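Nitrogen regulatory PII-like protein (Bacillus subtilis subsp. subtilis, PDB 4R25) is required for full induction of the nrgAB operon when ammonium is limiting and, as a P(II) family member, probably binds ATP. Local coordinates at residues K19-L22 and G23-G26; L83-S87 and P88-K92. All blocks are in the same frame, centred on the assembly; numbering follows the deposited sequence.

In the fold
Contact 1 and contact 2 both belong to helix ends and what follows them in the ferredoxin-like P(II) fold. Contact 1 ends helix 15-25. Contact 2 is the loop from the end of helix 72-83 to strand 92-97. The two do not touch: their centres are 20 Å apart, and their nearest atoms about 7 Å. Each is only partly buried. In contact 1 the backbone bonds to itself, and the side chains turn to helix 72-83 and to the second subunit. Contact 2 is instead gathered round a buried carboxylate, that of Asp90. That loop faces the third subunit.

Contact 1: residues K19-L22 and G23-G26; sequences KQEL and GKIG
Gly23, Lys24, Ile25 and Gly26 hang from the carbonyls of Lys19 to Leu22 at the end of helix 15-25. The clearer backbone bonds come first. Gly23 N gives one to Lys19 O at 2.9 Å, and Lys24 N gives one to Gln20 O at 3.1 Å. The next turn is looser. Ile25 N reaches Glu21 O at 3.4 Å, a weak bond. Gly26 N makes a weak bond to Leu22 O, also 3.4 Å long. Gly26 is the first residue to leave helical geometry; its positive phi (125°), with two bonds back into the last turn, makes a Schellman motif.

The charged pair is Glu21 with Lys24. Glu21 OE2 lies 3.9 Å from Lys24 NZ, a long salt bridge. The glutamate chain is bent at chi2 (-64°), which folds its carboxylate back toward the lysine. The lysine runs extended beyond CG, with CG, CD and CE passing over Gln20 O. The stronger partner of Glu21 is Arg81 on helix 72-83, held through OE1. Gln20 turns its NE2 to Glu16 and to the Ile53 carbonyl of the second subunit.

The apolar part is small. Leu22 CD2 meets Ile25 CD1 at 4.3 Å. Ile25 also packs on Gln74 and Thr78 of helix 72-83.

The carboxylate of Glu21 thus links two helices through Arg81, with Lys24 as a more distant second cation. The two cations probably help to keep it ionised, while the Lys24 chain packs on Ile53 of the second subunit.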
loop_
_atom_site.group_PDB
_atom_site.type_symbol
_atom_site.label_atom_id
_atom_site.label_comp_id
_atom_site.label_asym_id
_atom_site.label_seq_id
_atom_site.Cartn_x
_atom_site.Cartn_y
_atom_site.Cartn_z
ATOM N N LYS A 19 -13.826 5.026 -13.774
ATOM C CA LYS A 19 -13.938 6.390 -13.280
ATOM C C LYS A 19 -15.370 6.904 -13.418
ATOM O O LYS A 19 -15.881 7.557 -12.507
ATOM C CB LYS A 19 -12.960 7.309 -14.009
ATOM C CG LYS A 19 -11.504 6.929 -13.829
ATOM C CD LYS A 19 -10.601 7.840 -14.631
ATOM C CE LYS A 19 -9.146 7.448 -14.501
ATOM N NZ LYS A 19 -8.295 8.353 -15.326
ATOM N N GLN A 20 -16.016 6.604 -14.547
ATOM C CA GLN A 20 -17.424 6.973 -14.740
ATOM C C GLN A 20 -18.312 6.343 -13.683
ATOM O O GLN A 20 -19.119 7.027 -13.043
ATOM C CB GLN A 20 -17.944 6.572 -16.129
ATOM C CG GLN A 20 -17.358 7.366 -17.296
ATOM C CD GLN A 20 -17.627 8.861 -17.196
ATOM O OE1 GLN A 20 -18.769 9.294 -17.011
ATOM N NE2 GLN A 20 -16.573 9.659 -17.329
ATOM N N GLU A 21 -18.165 5.036 -13.498
ATOM C CA GLU A 21 -19.055 4.312 -12.596
ATOM C C GLU A 21 -18.793 4.644 -11.130
ATOM O O GLU A 21 -19.727 4.808 -10.348
ATOM C CB GLU A 21 -18.965 2.805 -12.845
ATOM C CG GLU A 21 -19.272 2.396 -14.285
ATOM C CD GLU A 21 -20.703 2.705 -14.704
ATOM O OE1 GLU A 21 -21.609 1.915 -14.360
ATOM O OE2 GLU A 21 -20.922 3.733 -15.384
ATOM N N LEU A 22 -17.521 4.751 -10.754
ATOM C CA LEU A 22 -17.190 5.083 -9.376
ATOM C C LEU A 22 -17.631 6.506 -9.083
ATOM O O LEU A 22 -18.192 6.788 -8.020
ATOM C CB LEU A 22 -15.690 4.918 -9.109
ATOM C CG LEU A 22 -15.182 3.479 -9.138
ATOM C CD1 LEU A 22 -13.673 3.455 -9.014
ATOM C CD2 LEU A 22 -15.842 2.660 -8.038
ATOM N N GLY A 23 -17.372 7.398 -10.031
ATOM C CA GLY A 23 -17.850 8.768 -9.936
ATOM C C GLY A 23 -19.346 8.859 -9.650
ATOM O O GLY A 23 -19.774 9.653 -8.811
ATOM N N LYS A 24 -20.144 8.027 -10.319
ATOM C CA LYS A 24 -21.598 8.142 -10.210
ATOM C C LYS A 24 -22.139 7.722 -8.863
ATOM O O LYS A 24 -23.163 8.243 -8.427
ATOM C CB LYS A 24 -22.303 7.393 -11.342
ATOM C CG LYS A 24 -22.243 8.154 -12.655
ATOM C CD LYS A 24 -22.503 7.269 -13.866
ATOM C CE LYS A 24 -22.179 8.051 -15.144
ATOM N NZ LYS A 24 -22.239 7.245 -16.393
ATOM N N ILE A 25 -21.453 6.797 -8.198
ATOM C CA ILE A 25 -21.925 6.303 -6.903
ATOM C C ILE A 25 -21.399 7.132 -5.724
ATOM O O ILE A 25 -21.718 6.851 -4.570
ATOM C CB ILE A 25 -21.571 4.821 -6.690
ATOM C CG1 ILE A 25 -20.141 4.672 -6.151
ATOM C CG2 ILE A 25 -21.735 4.058 -7.993
ATOM C CD1 ILE A 25 -19.638 3.246 -6.097
ATOM N N GLY A 26 -20.594 8.151 -6.009
ATOM C CA GLY A 26 -20.158 9.057 -4.961
ATOM C C GLY A 26 -18.664 9.276 -4.758
ATOM O O GLY A 26 -18.283 10.192 -4.033
#

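Contact 2: residues L83-S87 and P88-K92; sequences LKTGS and PGDGK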
loop_
_atom_site.group_PDB
_atom_site.type_symbol
_atom_site.label_atom_id
_atom_site.label_comp_id
_atom_site.label_asym_id
_atom_site.label_seq_id
_atom_site.Cartn_x
_atom_site.Cartn_y
_atom_site.Cartn_z
ATOM N N LEU A 83 -15.009 -4.406 -14.513
ATOM C CA LEU A 83 -13.687 -4.971 -14.807
ATOM C C LEU A 83 -13.725 -6.458 -15.177
ATOM O O LEU A 83 -12.717 -7.033 -15.597
ATOM C CB LEU A 83 -12.735 -4.732 -13.626
ATOM C CG LEU A 83 -12.508 -3.267 -13.241
ATOM C CD1 LEU A 83 -11.745 -3.140 -11.926
ATOM C CD2 LEU A 83 -11.787 -2.529 -14.358
ATOM N N LYS A 84 -14.895 -7.070 -15.016
ATOM C CA LYS A 84 -15.101 -8.473 -15.365
ATOM C C LYS A 84 -15.047 -8.703 -16.875
ATOM O O LYS A 84 -15.755 -8.034 -17.634
ATOM C CB LYS A 84 -16.453 -8.937 -14.819
ATOM C CG LYS A 84 -16.958 -10.243 -15.398
ATOM C CD LYS A 84 -16.694 -11.427 -14.474
ATOM C CE LYS A 84 -17.532 -11.357 -13.203
ATOM N NZ LYS A 84 -18.964 -11.060 -13.501
ATOM N N THR A 85 -14.200 -9.635 -17.309
ATOM C CA THR A 85 -14.167 -10.039 -18.712
ATOM C C THR A 85 -14.046 -11.554 -18.843
ATOM O O THR A 85 -13.936 -12.077 -19.951
ATOM C CB THR A 85 -13.007 -9.385 -19.493
ATOM O OG1 THR A 85 -11.786 -10.094 -19.239
ATOM C CG2 THR A 85 -12.854 -7.914 -19.127
ATOM N N GLY A 86 -14.048 -12.249 -17.708
ATOM C CA GLY A 86 -13.987 -13.700 -17.695
ATOM C C GLY A 86 -12.608 -14.272 -17.961
ATOM O O GLY A 86 -12.216 -15.279 -17.371
ATOM N N SER A 87 -11.871 -13.635 -18.863
ATOM C CA SER A 87 -10.529 -14.081 -19.201
ATOM C C SER A 87 -9.619 -13.877 -17.999
ATOM O O SER A 87 -9.749 -12.881 -17.290
ATOM C CB SER A 87 -9.992 -13.295 -20.402
ATOM O OG SER A 87 -10.999 -12.478 -20.982
ATOM N N PRO A 88 -8.697 -14.823 -17.760
ATOM C CA PRO A 88 -7.756 -14.684 -16.646
ATOM C C PRO A 88 -7.011 -13.355 -16.723
ATOM O O PRO A 88 -6.796 -12.837 -17.823
ATOM C CB PRO A 88 -6.797 -15.866 -16.841
ATOM C CG PRO A 88 -6.991 -16.301 -18.258
ATOM C CD PRO A 88 -8.428 -16.031 -18.555
ATOM N N GLY A 89 -6.638 -12.808 -15.568
ATOM C CA GLY A 89 -5.997 -11.504 -15.509
ATOM C C GLY A 89 -6.978 -10.384 -15.205
ATOM O O GLY A 89 -6.708 -9.213 -15.472
ATOM N N ASP A 90 -8.128 -10.747 -14.647
ATOM C CA ASP A 90 -9.150 -9.774 -14.286
ATOM C C ASP A 90 -8.796 -9.079 -12.975
ATOM O O ASP A 90 -9.288 -7.993 -12.683
ATOM C CB ASP A 90 -10.515 -10.456 -14.171
ATOM C CG ASP A 90 -11.285 -10.453 -15.483
ATOM O OD1 ASP A 90 -10.727 -10.004 -16.507
ATOM O OD2 ASP A 90 -12.451 -10.901 -15.491
ATOM N N GLY A 91 -7.952 -9.723 -12.178
ATOM C CA GLY A 91 -7.460 -9.126 -10.957
ATOM C C GLY A 91 -8.304 -9.385 -9.729
ATOM O O GLY A 91 -9.235 -10.178 -9.750
ATOM N N LYS A 92 -7.962 -8.695 -8.647
ATOM C CA LYS A 92 -8.608 -8.897 -7.358
ATOM C C LYS A 92 -8.908 -7.563 -6.678
ATOM O O LYS A 92 -8.503 -6.502 -7.150
ATOM C CB LYS A 92 -7.733 -9.768 -6.449
ATOM C CG LYS A 92 -7.234 -11.056 -7.105
ATOM C CD LYS A 92 -6.904 -12.123 -6.068
ATOM C CE LYS A 92 -6.227 -13.332 -6.702
ATOM N NZ LYS A 92 -4.896 -12.979 -7.277
#
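Thr85 and Asp90 close the loop that joins helix 72-83 to strand 92-97. Its Thr-Gly and Gly-Asp-Gly-Lys sequences match the B-loop of P(II) proteins, which in relatives helps to bind ATP phosphates.

The tight part is the buried carboxylate of Asp90. Its OD2 takes the N-H of Thr85, with Thr85 N 2.8 Å from Asp90 OD2. The bond is nearly straight (178°). It comes from the syn side but 30° out of the carboxylate plane. Gly86 N adds a weak bond to the same OD2 at 3.0 Å. Asp90 OD1 uses its syn lone pair for the hydroxyl of Thr85. Arg11 also binds OD1, as a salt bridge through NH1, and its NH2 holds Ser87 O. One guanidinium therefore serves two neighbouring acceptors. Three glycines, Gly86, Gly89 and Gly91, take positive phi as the chain bends round the aspartate.

The solvent side holds Lys84, Ser87 and Pro88. Lys84 and Pro88 pack on Ile104 and Arg105 of the third subunit respectively. Back at the carboxylate, the threonine hydroxyl sits between its own backbone N and carbonyl carbon (chi1 80°), with Thr85 OG1 2.9 Å from Asp90 OD1.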